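Local coordinates for protein protease (Helicobacter pylori, PDB 5EUF) that probably acts as a zinc-dependent M16-family peptidase that cleaves the cytoplasmic domain of the human junctional adhesion molecule JAM-A, weakening the gastric epithelial barrier, at residues B[10-21]-B[205-216]. Residues are numbered along the deposited sequence; the frame is centred on the assembly and turned at random.
Sequences SVTLKNGLQVVS and VFELTKKHFESL
Over one face of the Phe-206 ring sits the CG2 methyl of Val-11, 3.7 Å from the ring centroid and almost straight above it, a CH-pi contact displaced slightly toward the rim. At the ring's edge, close to its plane, lie CG1 of Val-19, 3.8 Å from Phe-206 CD1, and the carbonyl O of Val-19. That oxygen also accepts the backbone N-H of Val-11, so the aromatic edge abuts the pairing of strands 9-12 and 18-23. The Asn-15 amide is the second flat group, with both its acceptors lying near the amide plane. Its ND2 donates to Phe-213 O at 2.7 Å in a bent bond (132°). The bond from Asn-15 ND2 to Leu-216 O, at 3.0 Å, is nearly straight (172°). Phe-213 O is gripped twice, because Leu-216 N reaches it from the opposite face of its carbonyl plane. With chi1 at 50°, the Asn-15 side chain sits between its own N and C, from where OD1 also takes the N-H of Leu-17 in an Asx turn. Strands 9-12 and 18-23 form a beta hairpin at one end of the six-stranded mixed sheet; helix 202-213 packs on it, its 205-213 part running roughly antiparallel to strand 18-21, while helix 102-113 touches Thr-209 and Phe-213 as well. Between ring and amide the packing is apolar: Val-19 and Thr-209 meet tip to tip, CG2 to CG2 at 3.5 Å, and Leu-17 CD2 lies against Phe-213 CB at 3.6 Å. Toward solvent, the extended Lys-14 chain crosses Glu-214 at about a right angle, its NZ still 5.5 Å from Glu-214 OE1.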
ATOM      1  N   SER B  10       6.240  31.146  23.644  1.00 46.54           N
ATOM      2  CA  SER B  10       6.844  30.543  22.463  1.00 42.46           C
ATOM      3  C   SER B  10       7.855  31.474  21.801  1.00 46.49           C
ATOM      4  O   SER B  10       7.662  32.689  21.746  1.00 39.95           O
ATOM      5  CB  SER B  10       5.766  30.147  21.452  1.00 43.37           C
ATOM      6  OG  SER B  10       6.345  29.600  20.279  1.00 53.81           O
ATOM      7  N   VAL B  11       8.937  30.885  21.302  1.00 49.85           N
ATOM      8  CA  VAL B  11       9.966  31.620  20.582  1.00 46.92           C
ATOM      9  C   VAL B  11      10.484  30.775  19.422  1.00 49.75           C
ATOM     10  O   VAL B  11      10.832  29.607  19.604  1.00 41.27           O
ATOM     11  CB  VAL B  11      11.144  32.013  21.504  1.00 48.22           C
ATOM     12  CG1 VAL B  11      12.372  32.384  20.687  1.00 46.33           C
ATOM     13  CG2 VAL B  11      10.745  33.158  22.426  1.00 54.10           C
ATOM     14  N   THR B  12      10.512  31.361  18.230  1.00 54.99           N
ATOM     15  CA  THR B  12      11.078  30.691  17.067  1.00 46.08           C
ATOM     16  C   THR B  12      12.491  31.198  16.809  1.00 42.16           C
ATOM     17  O   THR B  12      12.729  32.405  16.775  1.00 39.59           O
ATOM     18  CB  THR B  12      10.218  30.900  15.812  1.00 46.39           C
ATOM     19  OG1 THR B  12       8.906  30.365  16.034  1.00 49.73           O
ATOM     20  CG2 THR B  12      10.847  30.205  14.612  1.00 43.61           C
ATOM     21  N   LEU B  13      13.425  30.269  16.634  1.00 49.34           N
ATOM     22  CA  LEU B  13      14.829  30.612  16.430  1.00 43.51           C
ATOM     23  C   LEU B  13      15.111  30.926  14.965  1.00 46.88           C
ATOM     24  O   LEU B  13      14.238  30.771  14.109  1.00 54.73           O
ATOM     25  CB  LEU B  13      15.729  29.475  16.918  1.00 26.01           C
ATOM     26  CG  LEU B  13      16.212  29.529  18.370  1.00 31.94           C
ATOM     27  CD1 LEU B  13      15.137  30.053  19.316  1.00 32.49           C
ATOM     28  CD2 LEU B  13      16.688  28.154  18.819  1.00 25.20           C
ATOM     29  N   LYS B  14      16.334  31.364  14.679  1.00 49.37           N
ATOM     30  CA  LYS B  14      16.693  31.809  13.334  1.00 56.67           C
ATOM     31  C   LYS B  14      16.789  30.652  12.344  1.00 52.75           C
ATOM     32  O   LYS B  14      16.914  30.868  11.138  1.00 59.23           O
ATOM     33  CB  LYS B  14      18.017  32.580  13.358  1.00 64.52           C
ATOM     34  CG  LYS B  14      19.247  31.728  13.642  1.00 65.71           C
ATOM     35  CD  LYS B  14      20.520  32.555  13.506  1.00 67.67           C
ATOM     36  CE  LYS B  14      21.765  31.693  13.639  1.00 71.24           C
ATOM     37  NZ  LYS B  14      23.013  32.487  13.452  1.00 67.33           N
ATOM     38  N   ASN B  15      16.735  29.428  12.856  1.00 47.24           N
ATOM     39  CA  ASN B  15      16.786  28.248  12.004  1.00 42.08           C
ATOM     40  C   ASN B  15      15.426  27.566  11.899  1.00 40.69           C
ATOM     41  O   ASN B  15      15.313  26.472  11.347  1.00 46.31           O
ATOM     42  CB  ASN B  15      17.831  27.262  12.525  1.00 30.11           C
ATOM     43  CG  ASN B  15      17.681  26.982  14.002  1.00 32.21           C
ATOM     44  OD1 ASN B  15      16.654  27.292  14.602  1.00 27.71           O
ATOM     45  ND2 ASN B  15      18.709  26.392  14.600  1.00 47.45           N
ATOM     46  N   GLY B  16      14.401  28.219  12.438  1.00 31.86           N
ATOM     47  CA  GLY B  16      13.045  27.710  12.354  1.00 26.38           C
ATOM     48  C   GLY B  16      12.647  26.796  13.498  1.00 33.27           C
ATOM     49  O   GLY B  16      11.514  26.318  13.552  1.00 40.40           O
ATOM     50  N   LEU B  17      13.577  26.547  14.413  1.00 35.77           N
ATOM     51  CA  LEU B  17      13.284  25.729  15.584  1.00 26.20           C
ATOM     52  C   LEU B  17      12.358  26.467  16.543  1.00 31.21           C
ATOM     53  O   LEU B  17      12.630  27.605  16.931  1.00 29.13           O
ATOM     54  CB  LEU B  17      14.570  25.332  16.311  1.00 21.19           C
ATOM     55  CG  LEU B  17      14.345  24.439  17.536  1.00 25.72           C
ATOM     56  CD1 LEU B  17      14.455  22.974  17.156  1.00 25.70           C
ATOM     57  CD2 LEU B  17      15.300  24.779  18.664  1.00 34.80           C
ATOM     58  N   GLN B  18      11.267  25.814  16.925  1.00 27.08           N
ATOM     59  CA  GLN B  18      10.323  26.395  17.868  1.00 22.13           C
ATOM     60  C   GLN B  18      10.668  25.985  19.294  1.00 29.08           C
ATOM     61  O   GLN B  18      10.950  24.818  19.564  1.00 37.07           O
ATOM     62  CB  GLN B  18       8.892  25.976  17.524  1.00 21.66           C
ATOM     63  CG  GLN B  18       7.834  26.595  18.425  1.00 49.87           C
ATOM     64  CD  GLN B  18       6.425  26.282  17.965  1.00 47.45           C
ATOM     65  OE1 GLN B  18       6.218  25.446  17.085  1.00 60.19           O
ATOM     66  NE2 GLN B  18       5.447  26.959  18.557  1.00 37.53           N
ATOM     67  N   VAL B  19      10.652  26.952  20.205  1.00 23.49           N
ATOM     68  CA  VAL B  19      10.944  26.682  21.606  1.00 39.66           C
ATOM     69  C   VAL B  19       9.752  27.055  22.475  1.00 34.08           C
ATOM     70  O   VAL B  19       9.332  28.211  22.500  1.00 31.10           O
ATOM     71  CB  VAL B  19      12.187  27.452  22.094  1.00 36.97           C
ATOM     72  CG1 VAL B  19      12.686  26.876  23.411  1.00 33.85           C
ATOM     73  CG2 VAL B  19      13.284  27.403  21.047  1.00 33.32           C
ATOM     74  N   VAL B  20       9.209  26.072  23.185  1.00 36.50           N
ATOM     75  CA  VAL B  20       8.038  26.296  24.023  1.00 27.71           C
ATOM     76  C   VAL B  20       8.335  26.015  25.492  1.00 39.88           C
ATOM     77  O   VAL B  20       8.724  24.904  25.860  1.00 29.35           O
ATOM     78  CB  VAL B  20       6.848  25.426  23.578  1.00 27.76           C
ATOM     79  CG1 VAL B  20       5.636  25.706  24.453  1.00 25.14           C
ATOM     80  CG2 VAL B  20       6.525  25.673  22.107  1.00 25.10           C
ATOM     81  N   SER B  21       8.145  27.036  26.322  1.00 41.65           N
ATOM     82  CA  SER B  21       8.350  26.923  27.759  1.00 33.50           C
ATOM     83  C   SER B  21       7.014  26.942  28.494  1.00 33.19           C
ATOM     84  O   SER B  21       6.216  27.862  28.321  1.00 40.52           O
ATOM     85  CB  SER B  21       9.249  28.059  28.258  1.00 38.20           C
ATOM     86  OG  SER B  21       9.284  28.103  29.674  1.00 43.84           O
ATOM     87  N   VAL B 205      15.032  29.051  29.968  1.00 43.46           N
ATOM     88  CA  VAL B 205      14.802  28.020  28.962  1.00 32.90           C
ATOM     89  C   VAL B 205      15.212  28.522  27.584  1.00 38.44           C
ATOM     90  O   VAL B 205      15.921  27.837  26.845  1.00 49.97           O
ATOM     91  CB  VAL B 205      13.320  27.575  28.920  1.00 25.39           C
ATOM     92  CG1 VAL B 205      13.053  26.708  27.698  1.00 27.38           C
ATOM     93  CG2 VAL B 205      12.944  26.831  30.189  1.00 25.34           C
ATOM     94  N   PHE B 206      14.773  29.732  27.251  1.00 33.61           N
ATOM     95  CA  PHE B 206      15.042  30.308  25.940  1.00 34.10           C
ATOM     96  C   PHE B 206      16.531  30.525  25.695  1.00 37.33           C
ATOM     97  O   PHE B 206      17.059  30.087  24.674  1.00 44.21           O
ATOM     98  CB  PHE B 206      14.284  31.628  25.776  1.00 29.83           C
ATOM     99  CG  PHE B 206      12.800  31.457  25.638  1.00 37.01           C
ATOM    100  CD1 PHE B 206      12.272  30.298  25.092  1.00 38.52           C
ATOM    101  CD2 PHE B 206      11.930  32.448  26.057  1.00 43.02           C
ATOM    102  CE1 PHE B 206      10.907  30.132  24.965  1.00 34.19           C
ATOM    103  CE2 PHE B 206      10.563  32.288  25.932  1.00 45.93           C
ATOM    104  CZ  PHE B 206      10.051  31.128  25.386  1.00 36.62           C
ATOM    105  N   GLU B 207      17.209  31.184  26.631  1.00 32.06           N
ATOM    106  CA  GLU B 207      18.626  31.494  26.457  1.00 39.01           C
ATOM    107  C   GLU B 207      19.484  30.230  26.448  1.00 39.84           C
ATOM    108  O   GLU B 207      20.538  30.196  25.812  1.00 47.57           O
ATOM    109  CB  GLU B 207      19.117  32.455  27.549  1.00 51.01           C
ATOM    110  CG  GLU B 207      19.250  31.845  28.936  1.00 60.79           C
ATOM    111  CD  GLU B 207      19.978  32.757  29.909  1.00 67.91           C
ATOM    112  OE1 GLU B 207      20.334  33.889  29.516  1.00 64.44           O
ATOM    113  OE2 GLU B 207      20.195  32.340  31.066  1.00 73.12           O
ATOM    114  N   LEU B 208      19.031  29.191  27.143  1.00 33.47           N
ATOM    115  CA  LEU B 208      19.766  27.932  27.173  1.00 33.98           C
ATOM    116  C   LEU B 208      19.520  27.128  25.902  1.00 32.54           C
ATOM    117  O   LEU B 208      20.411  26.434  25.414  1.00 37.47           O
ATOM    118  CB  LEU B 208      19.387  27.110  28.407  1.00 30.33           C
ATOM    119  CG  LEU B 208      20.428  27.093  29.531  1.00 33.32           C
ATOM    120  CD1 LEU B 208      20.786  28.507  29.960  1.00 34.18           C
ATOM    121  CD2 LEU B 208      19.936  26.279  30.715  1.00 38.48           C
ATOM    122  N   THR B 209      18.309  27.224  25.367  1.00 31.83           N
ATOM    123  CA  THR B 209      17.997  26.575  24.102  1.00 29.54           C
ATOM    124  C   THR B 209      18.692  27.312  22.960  1.00 42.82           C
ATOM    125  O   THR B 209      19.251  26.688  22.057  1.00 49.65           O
ATOM    126  CB  THR B 209      16.484  26.520  23.849  1.00 24.35           C
ATOM    127  OG1 THR B 209      15.875  25.666  24.825  1.00 33.46           O
ATOM    128  CG2 THR B 209      16.198  25.970  22.466  1.00 25.88           C
ATOM    129  N   LYS B 210      18.664  28.641  23.015  1.00 44.13           N
ATOM    130  CA  LYS B 210      19.392  29.462  22.053  1.00 28.08           C
ATOM    131  C   LYS B 210      20.877  29.140  22.100  1.00 34.86           C
ATOM    132  O   LYS B 210      21.564  29.178  21.083  1.00 47.57           O
ATOM    133  CB  LYS B 210      19.176  30.952  22.325  1.00 29.32           C
ATOM    134  CG  LYS B 210      17.823  31.490  21.894  1.00 53.79           C
ATOM    135  CD  LYS B 210      17.745  32.993  22.123  1.00 54.70           C
ATOM    136  CE  LYS B 210      16.386  33.548  21.724  1.00 62.70           C
ATOM    137  NZ  LYS B 210      16.312  35.025  21.901  1.00 64.75           N
ATOM    138  N   LYS B 211      21.365  28.822  23.293  1.00 46.06           N
ATOM    139  CA  LYS B 211      22.767  28.474  23.475  1.00 29.81           C
ATOM    140  C   LYS B 211      23.143  27.225  22.679  1.00 40.75           C
ATOM    141  O   LYS B 211      24.192  27.183  22.040  1.00 50.65           O
ATOM    142  CB  LYS B 211      23.080  28.267  24.959  1.00 30.18           C
ATOM    143  CG  LYS B 211      24.472  27.716  25.226  1.00 35.32           C
ATOM    144  CD  LYS B 211      24.808  27.702  26.708  1.00 34.98           C
ATOM    145  CE  LYS B 211      26.238  27.232  26.941  1.00 37.76           C
ATOM    146  NZ  LYS B 211      26.620  27.261  28.384  1.00 50.43           N
ATOM    147  N   HIS B 212      22.278  26.217  22.701  1.00 34.34           N
ATOM    148  CA  HIS B 212      22.624  24.925  22.118  1.00 36.81           C
ATOM    149  C   HIS B 212      22.033  24.678  20.729  1.00 39.23           C
ATOM    150  O   HIS B 212      22.524  23.826  19.990  1.00 40.58           O
ATOM    151  CB  HIS B 212      22.189  23.799  23.059  1.00 26.19           C
ATOM    152  CG  HIS B 212      22.886  23.818  24.382  1.00 27.05           C
ATOM    153  ND1 HIS B 212      22.375  24.470  25.483  1.00 40.11           N
ATOM    154  CD2 HIS B 212      24.060  23.273  24.780  1.00 29.74           C
ATOM    155  CE1 HIS B 212      23.199  24.320  26.504  1.00 35.85           C
ATOM    156  NE2 HIS B 212      24.230  23.598  26.103  1.00 33.75           N
ATOM    157  N   PHE B 213      20.993  25.419  20.366  1.00 25.93           N
ATOM    158  CA  PHE B 213      20.257  25.093  19.150  1.00 29.11           C
ATOM    159  C   PHE B 213      20.259  26.180  18.073  1.00 31.54           C
ATOM    160  O   PHE B 213      20.042  25.885  16.900  1.00 52.02           O
ATOM    161  CB  PHE B 213      18.810  24.739  19.510  1.00 37.94           C
ATOM    162  CG  PHE B 213      18.681  23.489  20.335  1.00 36.64           C
ATOM    163  CD1 PHE B 213      18.514  22.255  19.725  1.00 36.91           C
ATOM    164  CD2 PHE B 213      18.733  23.545  21.717  1.00 33.31           C
ATOM    165  CE1 PHE B 213      18.397  21.100  20.479  1.00 29.66           C
ATOM    166  CE2 PHE B 213      18.616  22.394  22.477  1.00 36.27           C
ATOM    167  CZ  PHE B 213      18.448  21.169  21.855  1.00 31.02           C
ATOM    168  N   GLU B 214      20.503  27.428  18.461  1.00 27.03           N
ATOM    169  CA  GLU B 214      20.405  28.540  17.518  1.00 38.84           C
ATOM    170  C   GLU B 214      21.433  28.443  16.393  1.00 54.13           C
ATOM    171  O   GLU B 214      21.193  28.915  15.280  1.00 57.28           O
ATOM    172  CB  GLU B 214      20.562  29.875  18.249  1.00 39.72           C
ATOM    173  CG  GLU B 214      20.208  31.092  17.410  1.00 56.76           C
ATOM    174  CD  GLU B 214      20.437  32.397  18.148  1.00 72.53           C
ATOM    175  OE1 GLU B 214      21.504  32.549  18.782  1.00 71.47           O
ATOM    176  OE2 GLU B 214      19.545  33.270  18.095  1.00 78.45           O
ATOM    177  N   SER B 215      22.571  27.821  16.682  1.00 51.10           N
ATOM    178  CA  SER B 215      23.663  27.741  15.719  1.00 45.17           C
ATOM    179  C   SER B 215      23.576  26.504  14.822  1.00 41.67           C
ATOM    180  O   SER B 215      24.365  26.353  13.891  1.00 49.47           O
ATOM    181  CB  SER B 215      25.007  27.762  16.450  1.00 35.81           C
ATOM    182  OG  SER B 215      24.955  26.983  17.632  1.00 44.56           O
ATOM    183  N   LEU B 216      22.619  25.624  15.098  1.00 35.94           N
ATOM    184  CA  LEU B 216      22.427  24.434  14.270  1.00 36.64           C
ATOM    185  C   LEU B 216      21.853  24.818  12.911  1.00 36.72           C
ATOM    186  O   LEU B 216      20.997  25.697  12.815  1.00 45.87           O
ATOM    187  CB  LEU B 216      21.515  23.421  14.966  1.00 25.34           C
ATOM    188  CG  LEU B 216      22.114  22.725  16.191  1.00 36.29           C
ATOM    189  CD1 LEU B 216      21.257  21.555  16.618  1.00 40.15           C
ATOM    190  CD2 LEU B 216      23.537  22.269  15.911  1.00 36.73           C
TER